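Local atomic coordinates of glutaminase 1 (Escherichia coli, PDB entry 1U60), a protein that catalyses the hydrolysis of L-glutamine to L-glutamate and ammonium. Residues 56-61 with 201-206; 274-279 with 294-299; 44-49 with 208-213. All coordinates share one frame; numbering follows the deposited sequence.

Contact 1. Residues 56-61 with 201-206; sequences GDSDYR and NTIELA. With EDO (1,2-ethanediol), chain I.
Arg-61 and Glu-204 join in a salt bridge beside Asn-201, the N-cap residue of helix 202-213, and the contact illustrates how a loop can lock onto the first turn of a helix. NH1 of Arg-61 lies 2.7 Å from OE1 of Glu-204, and NH2 reaches OE2 of Glu-204 at 3.0 Å, meeting it on the syn side but tilted out of the carboxylate plane, while OE2 lies close to the guanidinium plane. The two flat groups are turned 46° apart, so the pairing is twisted rather than coplanar, and both bonds from NH1 to the carboxylate are weak.

Glu-204 is held from behind by a capping box. Its backbone N donates to OD1 of Asn-201 at 2.8 Å, while its OE1 accepts from the backbone N of Asn-201 at 2.9 Å, on the anti side and again tilted from the carboxylate plane. With chi1 of 61°, the Asn-201 amide is folded back over its own backbone, which brings OD1 to the helix end and leaves ND2 over one face of the guanidinium, offset toward its rim, and weakly bonded to Asp-59 O.

Packing is tight where the turn 57-60 presents its carbonyls to Asn-201: the O atoms of Ser-58, Asp-59 and Tyr-60 crowd round its CB. Thr-202 N makes a weak bond to Ser-58 O, and a water donates to the carbonyls of Asp-57 and Tyr-60 and accepts from Thr-202 OG1. The looser side lies at exposed Asp-59, where an ethanediol, probably from the crystallisation liquor, donates from O1 to OD1 of Asp-59 at 2.6 Å and takes a nearly straight bond from Asn-201 ND2 at O2.

The loop joins strands 52-56 and 62-63; beneath it, Thr-202 packs on Ala-44 of strand 42-47 and Phe-279 of strand 274-279.

Contact 2. Residues 274-279 with 294-299; sequences MGIAAF and KMVASV. With EDO (1,2-ethanediol), chain E.
Ile-276 lays its CG2 methyl against two residues one turn apart on helix 290-303, 4.0 Å from CG1 of Val-296 and 3.9 Å from CB of Val-299. The side chains of Ile-276 and Val-299 run past each other in opposite directions, and CD1 of the isoleucine also reaches CG1 of Val-299. Two residues along the strand, the small size of Ala-278 is consistent with the close approach of the helix: its CB stands 3.6 Å from CG2 of Val-296 and 4.0 Å from CB of Met-295. With CG1 anti to its backbone N (chi1 169°), Val-296 divides its branches, CG1 going to Ile-276 and CG2 to the backbone N and methyl of Ala-278. The local axes of strand 274-279 and helix residues 294-299 run roughly antiparallel, at 151°, and approach to 7.4 Å, a short spacing that suits a face of alanine and branched aliphatic residues.

Val-299 continues the apolar layer onto Val-43 and Ile-45 of strand 42-47, the antiparallel neighbour of strand 274-279. Helix 4-18 packs alongside through Phe-18 and Ala-14, whereas Ala-277, on the other face of the sheet, meets Leu-205 and Ala-206 of helix 202-213.

Contact 3. Residues 44-49 with 208-213; sequences AIVTCD and LGATLA
In the five-stranded antiparallel sheet of this glutaminase, a member of the beta-lactamase clan, the end of strand 42-47 and the turn that follows it rest on the last turns of helix 202-213, an example of a helix fitted to a sheet through alanines. Ala-210 makes the main contact with the strand. Its CB methyl sits 3.6 Å from CG1 of Val-46 and 3.2 Å from the carbonyl O of Val-46, so a single small group fills the angle between a strand side chain and its own backbone. Val-46 turns CG1 anti to its backbone N (chi1 176°), and that rotation presents this methyl to the alanine while CG2 faces earlier parts of the helix, around Ala-206.

One turn farther along the helix, Ala-213 meets Cys-48. In the conformer described, one of two deposited for the cysteine, SG of Cys-48 lies 3.5 Å from CB of Ala-213 and equally near its carbonyl carbon, touching both the methyl and the peptide at the end of the helix; the contact is therefore not certain for the other conformer.

The flanking backbone is well anchored. Val-46 pairs with Gly-275 of strand 274-279, Cys-48 with Val-273, and Ala-213 with Gly-272, so the turn between strands 265-270 and 274-279 is tied to both segments.

Between the two segments themselves the contact is apolar: methyls against a valine branch, a carbonyl and a sulfur. Its cohesion therefore comes from close fit and burial, with directional bonding supplied by the sheet and by the neighbouring turn.

The three contacts cluster round one antiparallel sheet, their centres 11 to 13 Å apart. Contacts 1 and 3 share helix 202-213, the former at its start and the latter at its end, while contact 2 packs helix 290-303 on the opposite face. Strands 42-47 and 274-279 are neighbours, so contacts 2 and 3 are tied directly by backbone pairing, with Ala-44 N 2.8 Å from Ala-277 O. Along the chain contact 1 is nested within the loop that contact 3 closes, and contact 2 follows both. Contacts 1 and 3 bring together regions some 140 to 160 residues apart, whereas contact 2 is local, spanning 15 residues; together they build a layered helix-sheet-helix body.

Contact 1. Residues 56-61 with 201-206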
loop_
_atom_site.group_PDB
_atom_site.type_symbol
_atom_site.label_atom_id
_atom_site.label_comp_id
_atom_site.label_asym_id
_atom_site.label_seq_id
_atom_site.Cartn_x
_atom_site.Cartn_y
_atom_site.Cartn_z
ATOM N N GLY A 56 -5.234 25.769 15.318
ATOM C CA GLY A 56 -6.176 26.228 14.332
ATOM C C GLY A 56 -7.609 26.019 14.717
ATOM O O GLY A 56 -7.962 25.890 15.910
ATOM N N ASP A 57 -8.441 25.933 13.684
ATOM C CA ASP A 57 -9.896 25.869 13.779
ATOM C C ASP A 57 -10.391 24.450 14.121
ATOM O O ASP A 57 -11.221 23.889 13.447
ATOM C CB ASP A 57 -10.510 26.302 12.442
ATOM C CG ASP A 57 -10.105 27.713 12.037
ATOM O OD1 ASP A 57 -10.636 28.662 12.668
ATOM O OD2 ASP A 57 -9.292 27.947 11.105
ATOM N N SER A 58 -9.851 23.883 15.173
ATOM C CA SER A 58 -9.974 22.468 15.440
ATOM C C SER A 58 -11.340 22.001 15.983
ATOM O O SER A 58 -11.575 20.793 16.072
ATOM C CB SER A 58 -8.844 22.036 16.371
ATOM O OG SER A 58 -8.943 22.678 17.634
ATOM N N ASP A 59 -12.203 22.941 16.372
ATOM C CA ASP A 59 -13.595 22.639 16.720
ATOM C C ASP A 59 -14.582 22.736 15.543
ATOM O O ASP A 59 -15.726 22.317 15.672
ATOM C CB ASP A 59 -14.059 23.590 17.832
ATOM C CG ASP A 59 -15.364 23.172 18.448
ATOM O OD1 ASP A 59 -15.373 22.139 19.170
ATOM O OD2 ASP A 59 -16.421 23.802 18.258
ATOM N N TYR A 60 -14.155 23.316 14.415
ATOM C CA TYR A 60 -15.033 23.571 13.288
ATOM C C TYR A 60 -15.455 22.254 12.644
ATOM O O TYR A 60 -14.579 21.495 12.212
ATOM C CB TYR A 60 -14.349 24.446 12.255
ATOM C CG TYR A 60 -15.313 24.931 11.210
ATOM C CD1 TYR A 60 -15.979 26.137 11.367
ATOM C CD2 TYR A 60 -15.566 24.168 10.061
ATOM C CE1 TYR A 60 -16.897 26.588 10.407
ATOM C CE2 TYR A 60 -16.462 24.613 9.078
ATOM C CZ TYR A 60 -17.123 25.819 9.259
ATOM O OH TYR A 60 -18.029 26.307 8.310
ATOM N N ARG A 61 -16.775 22.007 12.581
ATOM C CA ARG A 61 -17.290 20.711 12.106
ATOM C C ARG A 61 -17.568 20.781 10.599
ATOM O O ARG A 61 -18.344 21.631 10.127
ATOM C CB ARG A 61 -18.523 20.310 12.858
ATOM C CG ARG A 61 -18.321 20.031 14.357
ATOM C CD ARG A 61 -19.688 20.221 15.262
ATOM N NE ARG A 61 -19.364 20.121 16.730
ATOM C CZ ARG A 61 -18.852 18.972 17.169
ATOM N NH1 ARG A 61 -18.749 18.029 16.275
ATOM N NH2 ARG A 61 -18.475 18.729 18.427
ATOM N N ASN A 201 -15.345 17.524 13.679
ATOM C CA ASN A 201 -14.247 18.457 13.694
ATOM C C ASN A 201 -12.907 17.742 13.656
ATOM O O ASN A 201 -12.839 16.501 13.598
ATOM C CB ASN A 201 -14.313 19.450 14.848
ATOM C CG ASN A 201 -14.272 18.824 16.169
ATOM O OD1 ASN A 201 -13.546 17.839 16.404
ATOM N ND2 ASN A 201 -15.061 19.396 17.119
ATOM N N THR A 202 -11.851 18.503 13.673
ATOM C CA THR A 202 -10.532 17.911 13.462
ATOM C C THR A 202 -10.130 17.018 14.644
ATOM O O THR A 202 -9.415 16.022 14.456
ATOM C CB THR A 202 -9.526 18.994 13.203
ATOM O OG1 THR A 202 -9.880 19.666 11.978
ATOM C CG2 THR A 202 -8.107 18.442 12.928
ATOM N N ILE A 203 -10.533 17.406 15.856
ATOM C CA ILE A 203 -10.264 16.573 17.023
ATOM C C ILE A 203 -11.003 15.253 16.917
ATOM O O ILE A 203 -10.468 14.214 17.279
ATOM C CB ILE A 203 -10.507 17.372 18.312
ATOM C CG1 ILE A 203 -9.322 18.355 18.477
ATOM C CG2 ILE A 203 -10.520 16.478 19.530
ATOM C CD1 ILE A 203 -9.521 19.394 19.489
ATOM N N GLU A 204 -12.264 15.307 16.485
ATOM C CA GLU A 204 -13.055 14.105 16.279
ATOM C C GLU A 204 -12.455 13.203 15.218
ATOM O O GLU A 204 -12.377 11.997 15.401
ATOM C CB GLU A 204 -14.483 14.494 15.955
ATOM C CG GLU A 204 -15.142 15.046 17.224
ATOM C CD GLU A 204 -16.454 15.812 16.993
ATOM O OE1 GLU A 204 -16.771 16.220 15.832
ATOM O OE2 GLU A 204 -17.132 16.048 18.039
ATOM N N LEU A 205 -11.958 13.803 14.135
ATOM C CA LEU A 205 -11.259 13.014 13.109
ATOM C C LEU A 205 -10.015 12.346 13.648
ATOM O O LEU A 205 -9.784 11.161 13.393
ATOM C CB LEU A 205 -10.975 13.855 11.889
ATOM C CG LEU A 205 -10.278 13.207 10.699
ATOM C CD1 LEU A 205 -11.093 11.970 10.271
ATOM C CD2 LEU A 205 -10.113 14.144 9.521
ATOM N N ALA A 206 -9.211 13.091 14.392
ATOM C CA ALA A 206 -8.038 12.537 15.042
ATOM C C ALA A 206 -8.376 11.456 16.032
ATOM O O ALA A 206 -7.606 10.531 16.219
ATOM C CB ALA A 206 -7.177 13.626 15.693
HETATM C C1 EDO I . -13.220 19.958 20.853
HETATM O O1 EDO I . -13.143 20.943 19.782
HETATM C C2 EDO I . -13.674 18.588 20.349
HETATM O O2 EDO I . -15.068 18.488 20.002
HETATM O O HOH W 1 -12.060 21.328 12.696
#

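Contact 2. Residues 274-279 with 294-299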
loop_
_atom_site.group_PDB
_atom_site.type_symbol
_atom_site.label_atom_id
_atom_site.label_comp_id
_atom_site.label_asym_id
_atom_site.label_seq_id
_atom_site.Cartn_x
_atom_site.Cartn_y
_atom_site.Cartn_z
ATOM N N MET A 274 -0.833 7.040 17.965
ATOM C CA MET A 274 -1.690 8.223 17.853
ATOM C C MET A 274 -2.458 8.302 16.548
ATOM O O MET A 274 -2.129 7.652 15.561
ATOM C CB MET A 274 -0.853 9.512 18.001
ATOM C CG MET A 274 0.146 9.723 16.866
ATOM S SD MET A 274 0.970 11.309 16.919
ATOM C CE MET A 274 1.739 11.201 18.538
ATOM N N GLY A 275 -3.549 9.059 16.585
ATOM C CA GLY A 275 -4.174 9.578 15.382
ATOM C C GLY A 275 -3.720 10.991 15.112
ATOM O O GLY A 275 -3.568 11.777 16.052
ATOM N N ILE A 276 -3.516 11.316 13.834
ATOM C CA ILE A 276 -3.159 12.657 13.414
ATOM C C ILE A 276 -4.163 13.050 12.363
ATOM O O ILE A 276 -4.431 12.329 11.399
ATOM C CB ILE A 276 -1.732 12.746 12.806
ATOM C CG1 ILE A 276 -0.712 12.074 13.692
ATOM C CG2 ILE A 276 -1.338 14.230 12.418
ATOM C CD1 ILE A 276 0.689 11.827 12.991
ATOM N N ALA A 277 -4.722 14.223 12.510
ATOM C CA ALA A 277 -5.679 14.680 11.506
ATOM C C ALA A 277 -5.485 16.147 11.204
ATOM O O ALA A 277 -4.972 16.920 12.029
ATOM C CB ALA A 277 -7.076 14.434 11.944
ATOM N N ALA A 278 -5.948 16.539 10.042
ATOM C CA ALA A 278 -6.039 17.978 9.703
ATOM C C ALA A 278 -7.198 18.243 8.814
ATOM O O ALA A 278 -7.790 17.339 8.269
ATOM C CB ALA A 278 -4.743 18.415 9.029
ATOM N N PHE A 279 -7.520 19.538 8.642
ATOM C CA PHE A 279 -8.589 19.976 7.823
ATOM C C PHE A 279 -8.255 21.298 7.190
ATOM O O PHE A 279 -7.725 22.203 7.854
ATOM C CB PHE A 279 -9.847 20.085 8.697
ATOM C CG PHE A 279 -10.852 21.083 8.239
ATOM C CD1 PHE A 279 -11.615 20.863 7.114
ATOM C CD2 PHE A 279 -11.106 22.219 9.019
ATOM C CE1 PHE A 279 -12.556 21.774 6.720
ATOM C CE2 PHE A 279 -12.057 23.134 8.656
ATOM C CZ PHE A 279 -12.799 22.924 7.506
ATOM N N LYS A 294 -0.362 18.511 3.944
ATOM C CA LYS A 294 0.926 19.057 4.362
ATOM C C LYS A 294 1.014 19.131 5.885
ATOM O O LYS A 294 2.039 18.829 6.446
ATOM C CB LYS A 294 1.191 20.438 3.684
ATOM C CG LYS A 294 1.510 20.294 2.200
ATOM C CD LYS A 294 2.921 19.689 1.867
ATOM C CE LYS A 294 2.951 19.070 0.419
ATOM N NZ LYS A 294 3.723 19.876 -0.580
ATOM N N MET A 295 -0.070 19.495 6.558
ATOM C CA MET A 295 -0.027 19.629 8.001
ATOM C C MET A 295 0.121 18.231 8.671
ATOM O O MET A 295 0.868 18.082 9.620
ATOM C CB MET A 295 -1.266 20.380 8.526
ATOM C CG MET A 295 -1.149 21.887 8.236
ATOM S SD MET A 295 -2.536 22.799 9.021
ATOM C CE MET A 295 -3.787 22.432 8.067
ATOM N N VAL A 296 -0.610 17.219 8.194
ATOM C CA VAL A 296 -0.462 15.866 8.736
ATOM C C VAL A 296 0.940 15.316 8.458
ATOM O O VAL A 296 1.576 14.761 9.370
ATOM C CB VAL A 296 -1.529 14.919 8.181
ATOM C CG1 VAL A 296 -1.202 13.488 8.528
ATOM C CG2 VAL A 296 -2.967 15.297 8.733
ATOM N N ALA A 297 1.410 15.458 7.217
ATOM C CA ALA A 297 2.759 15.025 6.878
ATOM C C ALA A 297 3.797 15.696 7.761
ATOM O O ALA A 297 4.762 15.086 8.202
ATOM C CB ALA A 297 3.046 15.305 5.395
ATOM N N SER A 298 3.603 16.997 8.016
ATOM C CA SER A 298 4.540 17.738 8.852
ATOM C C SER A 298 4.633 17.176 10.277
ATOM O O SER A 298 5.706 16.931 10.800
ATOM C CB SER A 298 4.154 19.216 8.898
ATOM O OG SER A 298 5.054 19.895 9.786
ATOM N N VAL A 299 3.487 16.911 10.915
ATOM C CA VAL A 299 3.492 16.362 12.243
ATOM C C VAL A 299 4.237 15.017 12.241
ATOM O O VAL A 299 5.105 14.755 13.096
ATOM C CB VAL A 299 2.051 16.209 12.782
ATOM C CG1 VAL A 299 2.014 15.444 14.159
ATOM C CG2 VAL A 299 1.369 17.573 12.947
HETATM C C1 EDO E . 1.816 19.434 -4.090
HETATM O O1 EDO E . 1.272 19.840 -5.339
HETATM C C2 EDO E . 2.583 18.134 -4.240
HETATM O O2 EDO E . 3.220 17.907 -3.004
#

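Contact 3. Residues 44-49 with 208-213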
loop_
_atom_site.group_PDB
_atom_site.type_symbol
_atom_site.label_atom_id
_atom_site.label_comp_id
_atom_site.label_asym_id
_atom_site.label_seq_id
_atom_site.Cartn_x
_atom_site.Cartn_y
_atom_site.Cartn_z
ATOM N N ALA A 44 -4.548 18.323 14.441
ATOM C CA ALA A 44 -4.650 17.761 15.794
ATOM C C ALA A 44 -4.001 16.392 15.905
ATOM O O ALA A 44 -3.987 15.631 14.970
ATOM C CB ALA A 44 -6.130 17.630 16.252
ATOM N N ILE A 45 -3.568 16.075 17.135
ATOM C CA ILE A 45 -3.168 14.757 17.562
ATOM C C ILE A 45 -4.090 14.315 18.708
ATOM O O ILE A 45 -4.409 15.076 19.617
ATOM C CB ILE A 45 -1.745 14.802 18.133
ATOM C CG1 ILE A 45 -0.705 15.097 17.062
ATOM C CG2 ILE A 45 -1.417 13.534 18.898
ATOM C CD1 ILE A 45 0.681 15.478 17.593
ATOM N N VAL A 46 -4.528 13.056 18.632
ATOM C CA VAL A 46 -5.119 12.382 19.752
ATOM C C VAL A 46 -4.296 11.119 20.001
ATOM O O VAL A 46 -4.178 10.268 19.130
ATOM C CB VAL A 46 -6.583 12.048 19.526
ATOM C CG1 VAL A 46 -7.099 11.228 20.767
ATOM C CG2 VAL A 46 -7.393 13.349 19.349
ATOM N N THR A 47 -3.706 11.002 21.191
ATOM C CA THR A 47 -2.807 9.873 21.472
ATOM C C THR A 47 -3.592 8.680 21.971
ATOM O O THR A 47 -4.722 8.824 22.398
ATOM C CB THR A 47 -1.727 10.224 22.538
ATOM O OG1 THR A 47 -2.308 10.343 23.854
ATOM C CG2 THR A 47 -1.106 11.602 22.238
ATOM N N CYS A 48 -2.948 7.517 21.933
ATOM C CA CYS A 48 -3.534 6.286 22.453
ATOM C C CYS A 48 -3.787 6.331 23.933
ATOM O O CYS A 48 -4.565 5.523 24.463
ATOM C CB CYS A 48 -2.638 5.103 22.099
ATOM S SG CYS A 48 -2.840 4.795 20.353
ATOM N N ASP A 49 -3.175 7.281 24.617
ATOM C CA ASP A 49 -3.472 7.509 26.035
ATOM C C ASP A 49 -4.520 8.567 26.319
ATOM O O ASP A 49 -4.757 8.880 27.475
ATOM C CB ASP A 49 -2.182 7.804 26.824
ATOM C CG ASP A 49 -1.287 6.590 26.912
ATOM O OD1 ASP A 49 -1.834 5.494 27.199
ATOM O OD2 ASP A 49 -0.053 6.610 26.669
ATOM N N LEU A 208 -10.967 9.269 15.665
ATOM C CA LEU A 208 -11.140 8.091 14.809
ATOM C C LEU A 208 -9.775 7.452 14.595
ATOM O O LEU A 208 -9.628 6.231 14.776
ATOM C CB LEU A 208 -11.761 8.481 13.486
ATOM C CG LEU A 208 -11.713 7.451 12.316
ATOM C CD1 LEU A 208 -12.354 6.112 12.676
ATOM C CD2 LEU A 208 -12.338 7.989 11.059
ATOM N N GLY A 209 -8.782 8.259 14.254
ATOM C CA GLY A 209 -7.418 7.756 14.101
ATOM C C GLY A 209 -6.838 7.099 15.345
ATOM O O GLY A 209 -6.184 6.062 15.248
ATOM N N ALA A 210 -7.076 7.715 16.509
ATOM C CA ALA A 210 -6.552 7.252 17.754
ATOM C C ALA A 210 -7.239 5.944 18.190
ATOM O O ALA A 210 -6.608 5.075 18.763
ATOM C CB ALA A 210 -6.694 8.283 18.808
ATOM N N THR A 211 -8.498 5.787 17.848
ATOM C CA THR A 211 -9.202 4.551 18.142
ATOM C C THR A 211 -8.548 3.413 17.359
ATOM O O THR A 211 -8.306 2.324 17.901
ATOM C CB THR A 211 -10.682 4.685 17.833
ATOM O OG1 THR A 211 -11.275 5.702 18.685
ATOM C CG2 THR A 211 -11.374 3.352 18.102
ATOM N N LEU A 212 -8.219 3.672 16.091
ATOM C CA LEU A 212 -7.548 2.678 15.296
ATOM C C LEU A 212 -6.130 2.477 15.838
ATOM O O LEU A 212 -5.667 1.327 15.984
ATOM C CB LEU A 212 -7.553 3.115 13.849
ATOM C CG LEU A 212 -8.902 3.254 13.150
ATOM C CD1 LEU A 212 -8.746 3.914 11.739
ATOM C CD2 LEU A 212 -9.640 1.893 13.053
ATOM N N ALA A 213 -5.412 3.552 16.177
ATOM C CA ALA A 213 -4.045 3.400 16.681
ATOM C C ALA A 213 -4.000 2.560 17.988
ATOM O O ALA A 213 -3.029 1.851 18.222
ATOM C CB ALA A 213 -3.377 4.789 16.924
#